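Long-range contacts in Adhesin/invasin TibA autotransporter (Escherichia coli, PDB 4Q1Q), which mediates adhesion to and invasion of human intestinal epithelial cells, drives bacterial aggregation and enhances biofilm formation: residues S128-S133 / I147-S152; S133-A138 / S152-G157; G137-V142 / R158-D163. All blocks are in the same frame, centred on the assembly; numbering follows the deposited sequence.

The three interactions lie around one step of the beta-helical passenger, each pairing a segment with its counterpart about 19 residues further on, in the next coil. Interactions 1 and 2 follow one another along the chain and share Ser133 and Ser152; their centres are about 12 Å apart, and Thr151 CG2 packs on Val134 CG2 at 3.6 Å. Interaction 3, centred about 11 Å from interaction 1 and 10 Å from interaction 2, lies across the interior, where Gln140 NE2 comes within 3.5 Å of Val148 CG1. Interactions 2 and 3 share Gly137, Ala138 and one water. Heptoses are joined to Ser131 (interaction 1), Ser136 and Ser155 (interaction 2); others lie beside Arg162 and Asp163 (interaction 3).

Interaction 1 (S128-S133 / I147-S152). With 289 (D-glycero-alpha-D-manno-heptopyranose), chain L; 289 (D-glycero-alpha-D-manno-heptopyranose), chain B.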
loop_
_atom_site.group_PDB
_atom_site.type_symbol
_atom_site.label_atom_id
_atom_site.label_comp_id
_atom_site.label_asym_id
_atom_site.label_seq_id
_atom_site.Cartn_x
_atom_site.Cartn_y
_atom_site.Cartn_z
ATOM N N SER A 128 6.836 -8.049 0.691
ATOM C CA SER A 128 5.427 -8.132 1.015
ATOM C C SER A 128 5.140 -7.222 2.192
ATOM O O SER A 128 5.914 -7.124 3.150
ATOM C CB SER A 128 4.994 -9.563 1.365
ATOM O OG SER A 128 5.886 -10.488 0.768
ATOM N N ALA A 129 3.971 -6.605 2.159
ATOM C CA ALA A 129 3.494 -5.902 3.344
ATOM C C ALA A 129 2.033 -6.235 3.561
ATOM O O ALA A 129 1.243 -6.273 2.619
ATOM C CB ALA A 129 3.682 -4.403 3.227
ATOM N N THR A 130 1.679 -6.445 4.824
ATOM C CA THR A 130 0.332 -6.831 5.156
ATOM C C THR A 130 -0.051 -5.800 6.186
ATOM O O THR A 130 0.740 -5.510 7.081
ATOM C CB THR A 130 0.268 -8.287 5.673
ATOM O OG1 THR A 130 0.731 -9.194 4.656
ATOM C CG2 THR A 130 -1.148 -8.688 6.057
ATOM N N SER A 131 -1.264 -5.279 6.041
ATOM C CA SER A 131 -1.912 -4.468 7.063
ATOM C C SER A 131 -1.248 -3.119 7.275
ATOM O O SER A 131 -1.445 -2.489 8.314
ATOM C CB SER A 131 -2.018 -5.226 8.394
ATOM O OG SER A 131 -2.916 -6.311 8.236
ATOM N N ALA A 132 -0.548 -2.643 6.252
ATOM C CA ALA A 132 -0.146 -1.247 6.228
ATOM C C ALA A 132 -1.375 -0.373 6.475
ATOM O O ALA A 132 -2.459 -0.637 5.961
ATOM C CB ALA A 132 0.505 -0.906 4.896
ATOM N N SER A 133 -1.192 0.675 7.265
ATOM C CA SER A 133 -2.172 1.736 7.413
ATOM C C SER A 133 -1.664 3.006 6.740
ATOM O O SER A 133 -0.695 3.580 7.228
ATOM C CB SER A 133 -2.396 1.984 8.910
ATOM O OG SER A 133 -3.740 2.351 9.163
ATOM N N ILE A 147 4.247 -7.038 -3.235
ATOM C CA ILE A 147 2.861 -7.413 -3.009
ATOM C C ILE A 147 2.395 -6.879 -1.670
ATOM O O ILE A 147 3.075 -7.032 -0.646
ATOM C CB ILE A 147 2.652 -8.938 -3.016
ATOM C CG1 ILE A 147 3.189 -9.512 -4.336
ATOM C CG2 ILE A 147 1.177 -9.261 -2.823
ATOM C CD1 ILE A 147 2.993 -11.003 -4.534
ATOM N N VAL A 148 1.223 -6.252 -1.685
ATOM C CA VAL A 148 0.658 -5.699 -0.457
ATOM C C VAL A 148 -0.741 -6.256 -0.252
ATOM O O VAL A 148 -1.492 -6.434 -1.212
ATOM C CB VAL A 148 0.615 -4.154 -0.426
ATOM C CG1 VAL A 148 2.015 -3.584 -0.537
ATOM C CG2 VAL A 148 -0.259 -3.590 -1.539
ATOM N N LYS A 149 -1.053 -6.578 0.999
ATOM C CA LYS A 149 -2.278 -7.293 1.308
ATOM C C LYS A 149 -2.900 -6.571 2.472
ATOM O O LYS A 149 -2.195 -6.225 3.408
ATOM C CB LYS A 149 -2.020 -8.767 1.621
ATOM C CG LYS A 149 -3.147 -9.436 2.404
ATOM C CD LYS A 149 -2.855 -10.892 2.727
ATOM C CE LYS A 149 -3.473 -11.815 1.690
ATOM N NZ LYS A 149 -2.804 -13.146 1.669
ATOM N N ALA A 150 -4.208 -6.342 2.378
ATOM C CA ALA A 150 -4.998 -5.747 3.449
ATOM C C ALA A 150 -4.488 -4.372 3.838
ATOM O O ALA A 150 -4.540 -4.013 5.009
ATOM C CB ALA A 150 -5.041 -6.647 4.683
ATOM N N THR A 151 -4.010 -3.597 2.872
ATOM C CA THR A 151 -3.745 -2.178 3.104
ATOM C C THR A 151 -5.044 -1.394 3.342
ATOM O O THR A 151 -6.003 -1.525 2.578
ATOM C CB THR A 151 -3.030 -1.546 1.893
ATOM O OG1 THR A 151 -1.944 -2.374 1.443
ATOM C CG2 THR A 151 -2.478 -0.182 2.248
ATOM N N SER A 152 -5.060 -0.589 4.401
ATOM C CA SER A 152 -6.083 0.415 4.664
ATOM C C SER A 152 -5.577 1.774 4.191
ATOM O O SER A 152 -4.622 2.314 4.753
ATOM C CB SER A 152 -6.431 0.508 6.158
ATOM O OG SER A 152 -7.064 -0.681 6.612
HETATM O O7 289 L . 8.244 -13.233 4.445
HETATM C C7 289 L . 7.812 -12.992 3.101
HETATM C C6 289 L . 6.299 -12.804 3.082
HETATM O O6 289 L . 5.659 -14.080 3.188
HETATM C C5 289 L . 5.845 -11.910 4.228
HETATM O O5 289 L . 6.153 -10.551 3.922
HETATM C C1 289 L . 5.884 -9.686 5.024
HETATM C C2 289 L . 4.388 -9.684 5.315
HETATM O O2 289 L . 3.688 -9.112 4.204
HETATM C C3 289 L . 3.877 -11.099 5.563
HETATM O O3 289 L . 2.447 -11.088 5.606
HETATM C C4 289 L . 4.347 -12.049 4.467
HETATM O O4 289 L . 4.046 -13.397 4.845
HETATM O O7 289 B . -4.987 -3.069 11.243
HETATM C C7 289 B . -4.048 -4.015 11.772
HETATM C C6 289 B . -4.545 -5.459 11.717
HETATM O O6 289 B . -5.791 -5.476 12.419
HETATM C C5 289 B . -4.671 -6.031 10.301
HETATM O O5 289 B . -3.559 -6.917 10.203
HETATM C C1 289 B . -3.342 -7.372 8.866
HETATM C C2 289 B . -4.447 -8.362 8.548
HETATM O O2 289 B . -4.481 -9.415 9.513
HETATM C C3 289 B . -5.728 -7.544 8.574
HETATM O O3 289 B . -6.822 -8.415 8.282
HETATM C C4 289 B . -5.900 -6.852 9.921
HETATM O O4 289 B . -7.083 -6.053 9.804
#
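Ala129 is held through both its N-H and its C=O by the following coil: its N donates to Ile147 O at 3.0 Å, and its O accepts from Lys149 N at 2.8 Å. The parallel ladder continues where Ser131 N meets Lys149 O at 2.9 Å. CA-H groups of Ser128, Val148 and Thr130 also lean on these same carbonyl oxygens, so each one is shared between an amide and a CA. The methyl of Ala129 turns inward and rests against Val148 CG1 at 4.2 Å, in a layer that also takes in Gln121 and Val123.

Lys149 lies on the other face. With CG anti to the backbone N (chi1 160°), its chain runs outward and bends at CD, so the contact to the neighbouring coil is made by the base of the side chain, CB lying 4.1 Å from Thr130 OG1, while the ammonium end leads off toward solvent. Thr130 OG1 is hydrogen-bonded at 2.7 Å to O3 of the chain L heptose, which also covers Ser128.

Beyond the strands both coils turn a corner together. Ser131 and Ala150 each adopt a positive phi (68° and 59°), and of the two bends the one at Ser131 carries a sugar, the chain B heptose on OG, a particular of this glycosylated adhesin. Ala132 follows: its CB faces the interior, meeting Thr151 CG2 at 4.1 Å and the side chains of Gln121 and Gln140, and its O receives Ser152 N at 3.0 Å, which restores parallel pairing past the corner. In-register parallel strands and superimposed corners in successive coils are characteristic of the right-handed parallel beta-helix of autotransporter passengers.

Interaction 2 (S133-A138 / S152-G157). With 289 (D-glycero-alpha-D-manno-heptopyranose), chain X; 289 (D-glycero-alpha-D-manno-heptopyranose), chain Y.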
loop_
_atom_site.group_PDB
_atom_site.type_symbol
_atom_site.label_atom_id
_atom_site.label_comp_id
_atom_site.label_asym_id
_atom_site.label_seq_id
_atom_site.Cartn_x
_atom_site.Cartn_y
_atom_site.Cartn_z
ATOM N N SER A 133 -1.192 0.675 7.265
ATOM C CA SER A 133 -2.172 1.736 7.413
ATOM C C SER A 133 -1.664 3.006 6.740
ATOM O O SER A 133 -0.695 3.580 7.228
ATOM C CB SER A 133 -2.396 1.984 8.910
ATOM O OG SER A 133 -3.740 2.351 9.163
ATOM N N VAL A 134 -2.318 3.476 5.680
ATOM C CA VAL A 134 -1.842 4.657 4.951
ATOM C C VAL A 134 -2.734 5.843 5.292
ATOM O O VAL A 134 -3.800 6.022 4.697
ATOM C CB VAL A 134 -1.865 4.500 3.414
ATOM C CG1 VAL A 134 -1.141 5.666 2.733
ATOM C CG2 VAL A 134 -1.265 3.169 2.986
ATOM N N THR A 135 -2.267 6.661 6.229
ATOM C CA THR A 135 -3.027 7.799 6.749
ATOM C C THR A 135 -2.783 9.049 5.908
ATOM O O THR A 135 -2.095 9.002 4.886
ATOM C CB THR A 135 -2.681 8.115 8.229
ATOM O OG1 THR A 135 -1.321 8.566 8.351
ATOM C CG2 THR A 135 -2.863 6.893 9.121
ATOM N N SER A 136 -3.346 10.159 6.376
ATOM C CA SER A 136 -3.348 11.451 5.694
ATOM C C SER A 136 -1.938 11.927 5.402
ATOM O O SER A 136 -1.129 12.028 6.316
ATOM C CB SER A 136 -4.077 12.503 6.538
ATOM O OG SER A 136 -4.550 13.582 5.748
ATOM N N GLY A 137 -1.651 12.202 4.132
ATOM C CA GLY A 137 -0.309 12.591 3.711
ATOM C C GLY A 137 0.685 11.452 3.607
ATOM O O GLY A 137 1.830 11.673 3.205
ATOM N N ALA A 138 0.283 10.235 3.962
ATOM C CA ALA A 138 1.198 9.093 3.838
ATOM C C ALA A 138 1.164 8.492 2.437
ATOM O O ALA A 138 0.178 8.658 1.737
ATOM C CB ALA A 138 0.839 8.009 4.843
ATOM N N SER A 152 -5.060 -0.589 4.401
ATOM C CA SER A 152 -6.083 0.415 4.664
ATOM C C SER A 152 -5.577 1.774 4.191
ATOM O O SER A 152 -4.622 2.314 4.753
ATOM C CB SER A 152 -6.431 0.508 6.158
ATOM O OG SER A 152 -7.064 -0.681 6.612
ATOM N N VAL A 153 -6.187 2.278 3.121
ATOM C CA VAL A 153 -5.824 3.596 2.606
ATOM C C VAL A 153 -6.872 4.531 3.193
ATOM O O VAL A 153 -8.001 4.573 2.734
ATOM C CB VAL A 153 -5.805 3.715 1.069
ATOM C CG1 VAL A 153 -5.321 5.102 0.663
ATOM C CG2 VAL A 153 -4.872 2.700 0.423
ATOM N N ASN A 154 -6.479 5.243 4.241
ATOM C CA ASN A 154 -7.411 6.037 5.026
ATOM C C ASN A 154 -7.391 7.459 4.470
ATOM O O ASN A 154 -6.628 7.756 3.556
ATOM C CB ASN A 154 -7.046 5.966 6.516
ATOM C CG ASN A 154 -7.117 4.553 7.073
ATOM O OD1 ASN A 154 -8.081 3.818 6.850
ATOM N ND2 ASN A 154 -6.088 4.156 7.812
ATOM N N SER A 155 -8.248 8.324 4.995
ATOM C CA SER A 155 -8.349 9.711 4.553
ATOM C C SER A 155 -6.997 10.409 4.383
ATOM O O SER A 155 -6.112 10.306 5.234
ATOM C CB SER A 155 -9.219 10.492 5.541
ATOM O OG SER A 155 -9.620 11.747 5.013
ATOM N N GLY A 156 -6.827 11.088 3.252
ATOM C CA GLY A 156 -5.557 11.711 2.888
ATOM C C GLY A 156 -4.496 10.772 2.351
ATOM O O GLY A 156 -3.413 11.204 1.943
ATOM N N GLY A 157 -4.801 9.478 2.354
ATOM C CA GLY A 157 -3.780 8.487 2.042
ATOM C C GLY A 157 -3.716 8.056 0.592
ATOM O O GLY A 157 -4.752 8.002 -0.070
HETATM O O7 289 X . -1.818 17.218 9.364
HETATM C C7 289 X . -2.815 16.580 8.560
HETATM C C6 289 X . -2.702 17.100 7.131
HETATM O O6 289 X . -1.325 17.235 6.757
HETATM C C5 289 X . -3.409 16.145 6.174
HETATM O O5 289 X . -4.647 15.702 6.724
HETATM C C1 289 X . -5.242 14.675 5.929
HETATM C C2 289 X . -5.776 15.363 4.678
HETATM O O2 289 X . -6.745 16.372 4.980
HETATM C C3 289 X . -4.587 15.957 3.939
HETATM O O3 289 X . -5.116 16.726 2.853
HETATM C C4 289 X . -3.709 16.814 4.843
HETATM O O4 289 X . -2.436 17.039 4.229
HETATM O O7 289 Y . -7.235 12.022 9.025
HETATM C C7 289 Y . -7.834 13.307 9.229
HETATM C C6 289 Y . -9.283 13.166 8.780
HETATM O O6 289 Y . -10.114 14.079 9.506
HETATM C C5 289 Y . -9.363 13.347 7.265
HETATM O O5 289 Y . -10.531 12.638 6.843
HETATM C C1 289 Y . -10.561 12.559 5.420
HETATM C C2 289 Y . -10.864 13.952 4.882
HETATM O O2 289 Y . -12.085 14.448 5.442
HETATM C C3 289 Y . -9.648 14.806 5.231
HETATM O O3 289 Y . -9.848 16.141 4.757
HETATM C C4 289 Y . -9.392 14.784 6.734
HETATM O O4 289 Y . -8.146 15.461 6.930
HETATM O O HOH W 1 -1.191 11.003 0.913
#
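Val134 lies over Val153 in the next coil of the parallel beta-helix, where a short strand pair runs into two stacked type II turns, Thr135-Ala138 and Asn154-Gly157. Its backbone is fixed on both sides: Val134 N donates to Ser152 O at 2.7 Å in an almost straight bond (175° at the hydrogen), and Val134 O accepts Asn154 N at 2.8 Å. From this backbone CB rises inward, 3.8 Å from Ser152 O. The branches then part. CG1, anti to the backbone N (chi1 -170°), reaches across to Gly157 CA of the next coil at 3.9 Å, whereas CG2 turns back beside the strand, 3.9 Å from Ser152 O and 4.4 Å from Val153 CG2. Ile115 of the preceding coil and Thr151 also touch this side chain in the interior.

On the outside, Thr135 OG1 bonds back to Ile115 O and Asn154 OD1 forward to Asn173 ND2, tying the pair into the coils before and after. At the outer end of the turns Ser136 OG and Ser155 OG each carry a heptose, and the two sugars project side by side from successive turns.

Gly137 N closes the contact with Gly156 O at 3.0 Å, approaching 60° out of the carbonyl plane, and a water bridges the same Gly156 O to Ala138 O.

Interaction 3 (G137-V142 / R158-D163); sequences GARQFV and RQYVRD. With 289 (D-glycero-alpha-D-manno-heptopyranose), chain P; 289 (D-glycero-alpha-D-manno-heptopyranose), chain O; 289 (D-glycero-alpha-D-manno-heptopyranose), chain N.
Gln140 and Gln159 lie side by side in the core, where Gln159 NE2 donates to Gln140 OE1 at 2.6 Å. The bond is nearly straight (173°) and the amide planes are only 4° apart. Gln121 and Gln178 prolong this row, so the buried amides satisfy one another along the stack. Five backbone bonds zip the strands together, Tyr160 N to Gln140 O being the shortest at 2.7 Å.

On the opposite face, Phe141 CE1 sits over the face of Tyr160, 3.5 Å from CD1; the rings are nearly parallel but slid apart, with centroids 4.9 Å from each other and planes at 17°. Phe141 also stacks on Tyr122.

Arginines beyond these buried rows are partly exposed, their polar ends turned to charge, water and sugar. Arg139 CD lies over the Arg158 guanidinium, 3.5 Å from NH2; Arg139 NE salt-bridges Asp120 and Arg158 NE reaches a water. Phe141 CD1 sits over one face of the Arg162 guanidinium, and O2 of the chain P heptose lies at its edge, doubtfully close to NE and weakly bonded to NH2. Rows of like residues stacked in register are a hallmark of the parallel beta-helix; here glutamines face inward and aromatics the other side.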
loop_
_atom_site.group_PDB
_atom_site.type_symbol
_atom_site.label_atom_id
_atom_site.label_comp_id
_atom_site.label_asym_id
_atom_site.label_seq_id
_atom_site.Cartn_x
_atom_site.Cartn_y
_atom_site.Cartn_z
ATOM N N GLY A 137 -1.651 12.202 4.132
ATOM C CA GLY A 137 -0.309 12.591 3.711
ATOM C C GLY A 137 0.685 11.452 3.607
ATOM O O GLY A 137 1.830 11.673 3.205
ATOM N N ALA A 138 0.283 10.235 3.962
ATOM C CA ALA A 138 1.198 9.093 3.838
ATOM C C ALA A 138 1.164 8.492 2.437
ATOM O O ALA A 138 0.178 8.658 1.737
ATOM C CB ALA A 138 0.839 8.009 4.843
ATOM N N ARG A 139 2.203 7.763 2.040
ATOM C CA ARG A 139 2.193 7.116 0.738
ATOM C C ARG A 139 2.733 5.699 0.815
ATOM O O ARG A 139 3.722 5.454 1.483
ATOM C CB ARG A 139 3.030 7.925 -0.271
ATOM C CG ARG A 139 2.523 9.348 -0.440
ATOM C CD ARG A 139 3.274 10.165 -1.483
ATOM N NE ARG A 139 4.717 10.208 -1.262
ATOM C CZ ARG A 139 5.566 10.797 -2.098
ATOM N NH1 ARG A 139 5.123 11.429 -3.168
ATOM N NH2 ARG A 139 6.864 10.797 -1.877
ATOM N N GLN A 140 2.119 4.792 0.069
ATOM C CA GLN A 140 2.651 3.449 -0.109
ATOM C C GLN A 140 2.918 3.181 -1.587
ATOM O O GLN A 140 2.037 3.374 -2.419
ATOM C CB GLN A 140 1.633 2.449 0.447
ATOM C CG GLN A 140 2.127 1.014 0.385
ATOM C CD GLN A 140 1.043 -0.019 0.591
ATOM O OE1 GLN A 140 0.034 -0.060 -0.116
ATOM N NE2 GLN A 140 1.276 -0.908 1.550
ATOM N N PHE A 141 4.122 2.723 -1.913
ATOM C CA PHE A 141 4.527 2.436 -3.283
ATOM C C PHE A 141 4.800 0.950 -3.438
ATOM O O PHE A 141 5.565 0.408 -2.645
ATOM C CB PHE A 141 5.820 3.164 -3.649
ATOM C CG PHE A 141 5.693 4.660 -3.639
ATOM C CD1 PHE A 141 5.211 5.332 -4.754
ATOM C CD2 PHE A 141 6.037 5.386 -2.505
ATOM C CE1 PHE A 141 5.070 6.710 -4.751
ATOM C CE2 PHE A 141 5.928 6.768 -2.516
ATOM C CZ PHE A 141 5.441 7.428 -3.628
ATOM N N VAL A 142 4.176 0.310 -4.430
ATOM C CA VAL A 142 4.372 -1.112 -4.661
ATOM C C VAL A 142 4.800 -1.362 -6.095
ATOM O O VAL A 142 4.131 -0.946 -7.048
ATOM C CB VAL A 142 3.111 -1.937 -4.412
ATOM C CG1 VAL A 142 3.517 -3.393 -4.212
ATOM C CG2 VAL A 142 2.379 -1.364 -3.221
ATOM N N ARG A 158 -2.525 7.682 0.134
ATOM C CA ARG A 158 -2.367 7.275 -1.262
ATOM C C ARG A 158 -1.499 6.044 -1.419
ATOM O O ARG A 158 -0.402 5.943 -0.859
ATOM C CB ARG A 158 -1.742 8.372 -2.140
ATOM C CG ARG A 158 -2.579 9.642 -2.178
ATOM C CD ARG A 158 -1.848 10.797 -2.861
ATOM N NE ARG A 158 -0.833 11.406 -2.011
ATOM C CZ ARG A 158 0.069 12.299 -2.414
ATOM N NH1 ARG A 158 0.095 12.700 -3.680
ATOM N NH2 ARG A 158 0.960 12.792 -1.559
ATOM N N GLN A 159 -1.995 5.152 -2.267
ATOM C CA GLN A 159 -1.257 3.944 -2.586
ATOM C C GLN A 159 -0.928 3.980 -4.077
ATOM O O GLN A 159 -1.814 4.238 -4.892
ATOM C CB GLN A 159 -2.113 2.723 -2.240
ATOM C CG GLN A 159 -1.510 1.388 -2.624
ATOM C CD GLN A 159 -2.467 0.235 -2.421
ATOM O OE1 GLN A 159 -3.468 0.116 -3.130
ATOM N NE2 GLN A 159 -2.170 -0.604 -1.433
ATOM N N TYR A 160 0.327 3.719 -4.435
ATOM C CA TYR A 160 0.704 3.662 -5.845
ATOM C C TYR A 160 1.022 2.223 -6.188
ATOM O O TYR A 160 2.040 1.710 -5.731
ATOM C CB TYR A 160 1.919 4.541 -6.151
ATOM C CG TYR A 160 1.637 6.000 -5.902
ATOM C CD1 TYR A 160 1.615 6.500 -4.606
ATOM C CD2 TYR A 160 1.305 6.857 -6.944
ATOM C CE1 TYR A 160 1.320 7.823 -4.358
ATOM C CE2 TYR A 160 0.986 8.179 -6.697
ATOM C CZ TYR A 160 1.015 8.657 -5.408
ATOM O OH TYR A 160 0.710 9.967 -5.155
ATOM N N VAL A 161 0.168 1.588 -6.986
ATOM C CA VAL A 161 0.492 0.260 -7.501
ATOM C C VAL A 161 1.097 0.417 -8.896
ATOM O O VAL A 161 0.412 0.691 -9.887
ATOM C CB VAL A 161 -0.747 -0.638 -7.495
ATOM C CG1 VAL A 161 -0.381 -2.076 -7.831
ATOM C CG2 VAL A 161 -1.427 -0.550 -6.138
ATOM N N ARG A 162 2.414 0.271 -8.963
ATOM C CA ARG A 162 3.149 0.555 -10.195
ATOM C C ARG A 162 3.404 -0.710 -11.001
ATOM O O ARG A 162 2.949 -1.795 -10.616
ATOM C CB ARG A 162 4.443 1.304 -9.844
ATOM C CG ARG A 162 4.131 2.656 -9.210
ATOM C CD ARG A 162 5.145 3.722 -9.581
ATOM N NE ARG A 162 4.654 5.062 -9.290
ATOM C CZ ARG A 162 5.353 5.983 -8.632
ATOM N NH1 ARG A 162 6.560 5.699 -8.157
ATOM N NH2 ARG A 162 4.823 7.180 -8.430
ATOM N N ASP A 163 4.111 -0.568 -12.119
ATOM C CA ASP A 163 4.354 -1.690 -13.029
ATOM C C ASP A 163 4.828 -2.899 -12.231
ATOM O O ASP A 163 5.753 -2.770 -11.448
ATOM C CB ASP A 163 5.370 -1.291 -14.122
ATOM C CG ASP A 163 5.514 -2.322 -15.249
ATOM O OD1 ASP A 163 4.630 -3.195 -15.405
ATOM O OD2 ASP A 163 6.505 -2.272 -16.019
HETATM O O7 289 P . 0.096 6.888 -15.894
HETATM C C7 289 P . 1.420 7.424 -15.853
HETATM C C6 289 P . 2.227 6.577 -14.873
HETATM O O6 289 P . 3.427 7.293 -14.542
HETATM C C5 289 P . 1.418 6.164 -13.638
HETATM O O5 289 P . 2.238 5.143 -13.068
HETATM C C1 289 P . 1.682 4.542 -11.903
HETATM C C2 289 P . 1.710 5.610 -10.817
HETATM O O2 289 P . 2.990 6.219 -10.664
HETATM C C3 289 P . 0.703 6.667 -11.238
HETATM O O3 289 P . 0.695 7.703 -10.257
HETATM C C4 289 P . 1.073 7.233 -12.603
HETATM O O4 289 P . -0.107 7.964 -12.929
HETATM O O7 289 O . 6.437 -7.982 -13.451
HETATM C C7 289 O . 7.764 -8.424 -13.755
HETATM C C6 289 O . 8.768 -7.573 -12.986
HETATM O O6 289 O . 10.095 -7.884 -13.428
HETATM C C5 289 O . 8.507 -6.084 -13.181
HETATM O O5 289 O . 9.932 -5.299 -13.003
HETATM C C1 289 O . 9.658 -3.951 -12.547
HETATM C C2 289 O . 8.751 -3.279 -13.585
HETATM O O2 289 O . 9.311 -2.016 -13.962
HETATM C C3 289 O . 8.556 -4.145 -14.838
HETATM O O3 289 O . 9.465 -3.703 -15.853
HETATM C C4 289 O . 8.734 -5.657 -14.634
HETATM O O4 289 O . 7.824 -6.353 -15.493
HETATM O O7 289 N . 12.174 -0.002 -7.485
HETATM C C7 289 N . 11.692 1.228 -6.933
HETATM C C6 289 N . 10.361 1.613 -7.568
HETATM O O6 289 N . 10.488 2.865 -8.252
HETATM C C5 289 N . 9.800 0.563 -8.537
HETATM O O5 289 N . 8.684 1.183 -9.182
HETATM C C1 289 N . 7.880 0.183 -9.812
HETATM C C2 289 N . 8.538 -0.146 -11.141
HETATM O O2 289 N . 8.496 1.070 -11.892
HETATM C C3 289 N . 9.918 -0.728 -10.804
HETATM O O3 289 N . 10.727 -0.738 -11.992
HETATM C C4 289 N . 10.665 -0.068 -9.633
HETATM O O4 289 N . 11.436 -1.113 -9.025
HETATM O O HOH W 1 -1.191 11.003 0.913
#